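Putative isochorismatase (Burkholderia xenovorans, PDB 3OQP) is probably a hydrolase of the isochorismatase family, related to the nicotinamidases, though its natural substrate has not been established. Local coordinates at residues S90-T98 with S125-L135. Residues are numbered along the deposited sequence; the frame is centred on the assembly and turned at random. Where two conformers were deposited one is given.
Sequences SLPSAFTGT and STINHAVHSGL
F95 reaches from the loop 90-98 across the side of helix 124-132, its ring lying against T126, H129 and A130. With CG set opposite its own carbonyl carbon (chi1 -75°), the side chain extends across the helix: CE2 touches A130 CB at 3.8 Å and sits 3.7 Å from T126 CG2, while CZ meets CD1 of L135, a residue of the Schellman motif built round G134 with its positive phi. T126 O lies at the ring edge, 3.4 Å from F95 CE2. L100, A101 and L104 of helix 100-105 and L112 of strand 111-115 also pack on the phenyl group.

T126 crosses F95 at about a right angle and splits its branches, the methyl going to the ring and the hydroxyl to the loop backbone. A94 N donates to T126 OG1 at 3.0 Å, nearly straight at 168°, and this buried hydroxyl also bonds to the carbonyl O of the sulfinoalanine at position 122.

H129 slides past F95 in the opposite sense and brings ND1 to S93 OG, 2.6 Å away at the imidazole edge; either atom could be the donor. S93 OG, swung anti to its backbone N (chi1 173°), also accepts from F95 N at 3.0 Å, forming an ST turn, so two bonds fix the hydroxyl.

At the dimer interface, S93 N bonds to H132 NE2 of the second subunit. In this α/β isochorismatase fold, the contact joins the loop after edge strand 85-89 to the helix that follows the modified cysteine at position 122, probably the nucleophile of the catalytic triad, as in relatives of the family.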
loop_
_atom_site.group_PDB
_atom_site.type_symbol
_atom_site.label_atom_id
_atom_site.label_comp_id
_atom_site.label_asym_id
_atom_site.label_seq_id
_atom_site.Cartn_x
_atom_site.Cartn_y
_atom_site.Cartn_z
ATOM N N SER A 90 -4.813 -14.068 8.834
ATOM C CA SER A 90 -6.171 -13.833 8.369
ATOM C C SER A 90 -6.413 -12.352 8.032
ATOM O O SER A 90 -7.558 -11.894 7.998
ATOM C CB SER A 90 -7.146 -14.300 9.456
ATOM O OG SER A 90 -7.114 -15.688 9.527
ATOM N N LEU A 91 -5.330 -11.582 7.931
ATOM C CA LEU A 91 -5.329 -10.207 7.505
ATOM C C LEU A 91 -4.282 -10.076 6.399
ATOM O O LEU A 91 -3.437 -10.941 6.287
ATOM C CB LEU A 91 -4.893 -9.260 8.661
ATOM C CG LEU A 91 -5.853 -9.160 9.829
ATOM C CD1 LEU A 91 -5.188 -8.415 10.965
ATOM C CD2 LEU A 91 -7.131 -8.472 9.359
ATOM N N PRO A 92 -4.324 -8.987 5.610
ATOM C CA PRO A 92 -3.310 -8.820 4.575
ATOM C C PRO A 92 -1.865 -8.849 5.065
ATOM O O PRO A 92 -1.046 -9.617 4.542
ATOM C CB PRO A 92 -3.706 -7.487 3.906
ATOM C CG PRO A 92 -5.212 -7.436 4.174
ATOM C CD PRO A 92 -5.406 -7.990 5.531
ATOM N N SER A 93 -1.587 -8.135 6.152
ATOM C CA SER A 93 -0.224 -8.071 6.647
ATOM C C SER A 93 0.153 -9.322 7.478
ATOM O O SER A 93 -0.583 -9.774 8.350
ATOM C CB SER A 93 -0.038 -6.885 7.564
ATOM O OG SER A 93 1.258 -6.943 8.168
ATOM N N ALA A 94 1.328 -9.880 7.192
ATOM C CA ALA A 94 1.902 -11.010 7.893
ATOM C C ALA A 94 2.444 -10.611 9.267
ATOM O O ALA A 94 2.728 -11.497 10.075
ATOM C CB ALA A 94 3.011 -11.639 7.076
ATOM N N PHE A 95 2.476 -9.319 9.594
ATOM C CA PHE A 95 2.942 -8.880 10.909
ATOM C C PHE A 95 1.880 -8.772 11.976
ATOM O O PHE A 95 2.183 -9.025 13.125
ATOM C CB PHE A 95 3.601 -7.496 10.773
ATOM C CG PHE A 95 4.989 -7.498 10.145
ATOM C CD1 PHE A 95 6.094 -7.782 10.916
ATOM C CD2 PHE A 95 5.172 -7.240 8.816
ATOM C CE1 PHE A 95 7.366 -7.784 10.384
ATOM C CE2 PHE A 95 6.463 -7.243 8.241
ATOM C CZ PHE A 95 7.544 -7.491 9.013
ATOM N N THR A 96 0.708 -8.301 11.610
ATOM C CA THR A 96 -0.278 -7.924 12.634
ATOM C C THR A 96 -0.724 -9.055 13.521
ATOM O O THR A 96 -1.324 -9.994 13.084
ATOM C CB THR A 96 -1.512 -7.254 12.025
ATOM O OG1 THR A 96 -1.075 -6.187 11.178
ATOM C CG2 THR A 96 -2.539 -6.772 13.068
ATOM N N GLY A 97 -0.304 -8.931 14.768
ATOM C CA GLY A 97 -0.617 -9.836 15.801
ATOM C C GLY A 97 0.186 -11.124 15.800
ATOM O O GLY A 97 -0.097 -11.976 16.634
ATOM N N THR A 98 1.135 -11.285 14.868
ATOM C CA THR A 98 1.862 -12.558 14.695
ATOM C C THR A 98 3.197 -12.519 15.408
ATOM O O THR A 98 3.561 -11.493 16.008
ATOM C CB THR A 98 2.069 -12.872 13.203
ATOM O OG1 THR A 98 3.111 -12.029 12.688
ATOM C CG2 THR A 98 0.747 -12.698 12.364
ATOM N N SER A 125 0.857 -4.778 2.047
ATOM C CA SER A 125 0.547 -4.555 3.458
ATOM C C SER A 125 1.711 -4.936 4.348
ATOM O O SER A 125 2.082 -4.203 5.285
ATOM C CB SER A 125 -0.717 -5.327 3.818
ATOM O OG SER A 125 -1.869 -4.789 3.193
ATOM N N THR A 126 2.288 -6.088 4.068
ATOM C CA THR A 126 3.389 -6.605 4.823
ATOM C C THR A 126 4.590 -5.660 4.692
ATOM O O THR A 126 5.264 -5.322 5.712
ATOM C CB THR A 126 3.753 -8.025 4.384
ATOM O OG1 THR A 126 2.623 -8.884 4.631
ATOM C CG2 THR A 126 4.949 -8.591 5.106
ATOM N N ILE A 127 4.873 -5.190 3.469
ATOM C CA ILE A 127 5.948 -4.244 3.228
ATOM C C ILE A 127 5.722 -2.919 3.968
ATOM O O ILE A 127 6.662 -2.371 4.564
ATOM C CB ILE A 127 6.070 -3.992 1.722
ATOM C CG1 ILE A 127 6.590 -5.293 1.080
ATOM C CG2 ILE A 127 6.963 -2.784 1.420
ATOM C CD1 ILE A 127 6.550 -5.253 -0.478
ATOM N N ASN A 128 4.492 -2.404 3.976
ATOM C CA ASN A 128 4.191 -1.139 4.633
ATOM C C ASN A 128 4.533 -1.228 6.114
ATOM O O ASN A 128 5.192 -0.329 6.666
ATOM C CB ASN A 128 2.700 -0.770 4.493
ATOM C CG ASN A 128 2.365 0.575 5.169
ATOM O OD1 ASN A 128 2.972 1.522 4.790
ATOM N ND2 ASN A 128 1.432 0.641 6.182
ATOM N N HIS A 129 4.152 -2.332 6.757
ATOM C CA HIS A 129 4.473 -2.536 8.157
ATOM C C HIS A 129 5.990 -2.619 8.337
ATOM O O HIS A 129 6.559 -2.005 9.247
ATOM C CB HIS A 129 3.769 -3.776 8.700
ATOM C CG HIS A 129 2.364 -3.519 9.131
ATOM N ND1 HIS A 129 1.360 -4.455 8.985
ATOM C CD2 HIS A 129 1.817 -2.482 9.807
ATOM C CE1 HIS A 129 0.247 -3.970 9.498
ATOM N NE2 HIS A 129 0.492 -2.785 10.019
ATOM N N ALA A 130 6.639 -3.432 7.513
ATOM C CA ALA A 130 8.096 -3.585 7.625
ATOM C C ALA A 130 8.857 -2.278 7.542
ATOM O O ALA A 130 9.714 -1.999 8.393
ATOM C CB ALA A 130 8.645 -4.575 6.561
ATOM N N VAL A 131 8.531 -1.484 6.520
ATOM C CA VAL A 131 9.219 -0.191 6.320
ATOM C C VAL A 131 9.043 0.722 7.546
ATOM O O VAL A 131 9.994 1.339 8.008
ATOM C CB VAL A 131 8.716 0.529 5.024
ATOM C CG1 VAL A 131 9.198 2.018 4.979
ATOM C CG2 VAL A 131 9.122 -0.308 3.826
ATOM N N HIS A 132 7.820 0.818 8.049
ATOM C CA HIS A 132 7.557 1.739 9.154
ATOM C C HIS A 132 8.059 1.200 10.489
ATOM O O HIS A 132 8.119 1.963 11.470
ATOM C CB HIS A 132 6.067 2.085 9.209
ATOM C CG HIS A 132 5.639 2.983 8.117
ATOM N ND1 HIS A 132 5.191 2.519 6.899
ATOM C CD2 HIS A 132 5.594 4.331 8.059
ATOM C CE1 HIS A 132 4.913 3.556 6.141
ATOM N NE2 HIS A 132 5.125 4.662 6.827
ATOM N N SER A 133 8.504 -0.049 10.520
ATOM C CA SER A 133 9.190 -0.661 11.675
ATOM C C SER A 133 10.720 -0.486 11.603
ATOM O O SER A 133 11.432 -0.839 12.523
ATOM C CB SER A 133 8.872 -2.146 11.825
ATOM O OG SER A 133 9.684 -2.987 10.998
ATOM N N GLY A 134 11.219 0.038 10.505
ATOM C CA GLY A 134 12.652 0.190 10.350
ATOM C C GLY A 134 13.413 -0.871 9.576
ATOM O O GLY A 134 14.638 -0.822 9.507
ATOM N N LEU A 135 12.713 -1.822 9.003
ATOM C CA LEU A 135 13.383 -2.827 8.158
ATOM C C LEU A 135 13.569 -2.271 6.754
ATOM O O LEU A 135 12.705 -1.532 6.255
ATOM C CB LEU A 135 12.528 -4.084 8.073
ATOM C CG LEU A 135 12.416 -4.946 9.315
ATOM C CD1 LEU A 135 11.326 -5.999 9.129
ATOM C CD2 LEU A 135 13.791 -5.598 9.482
#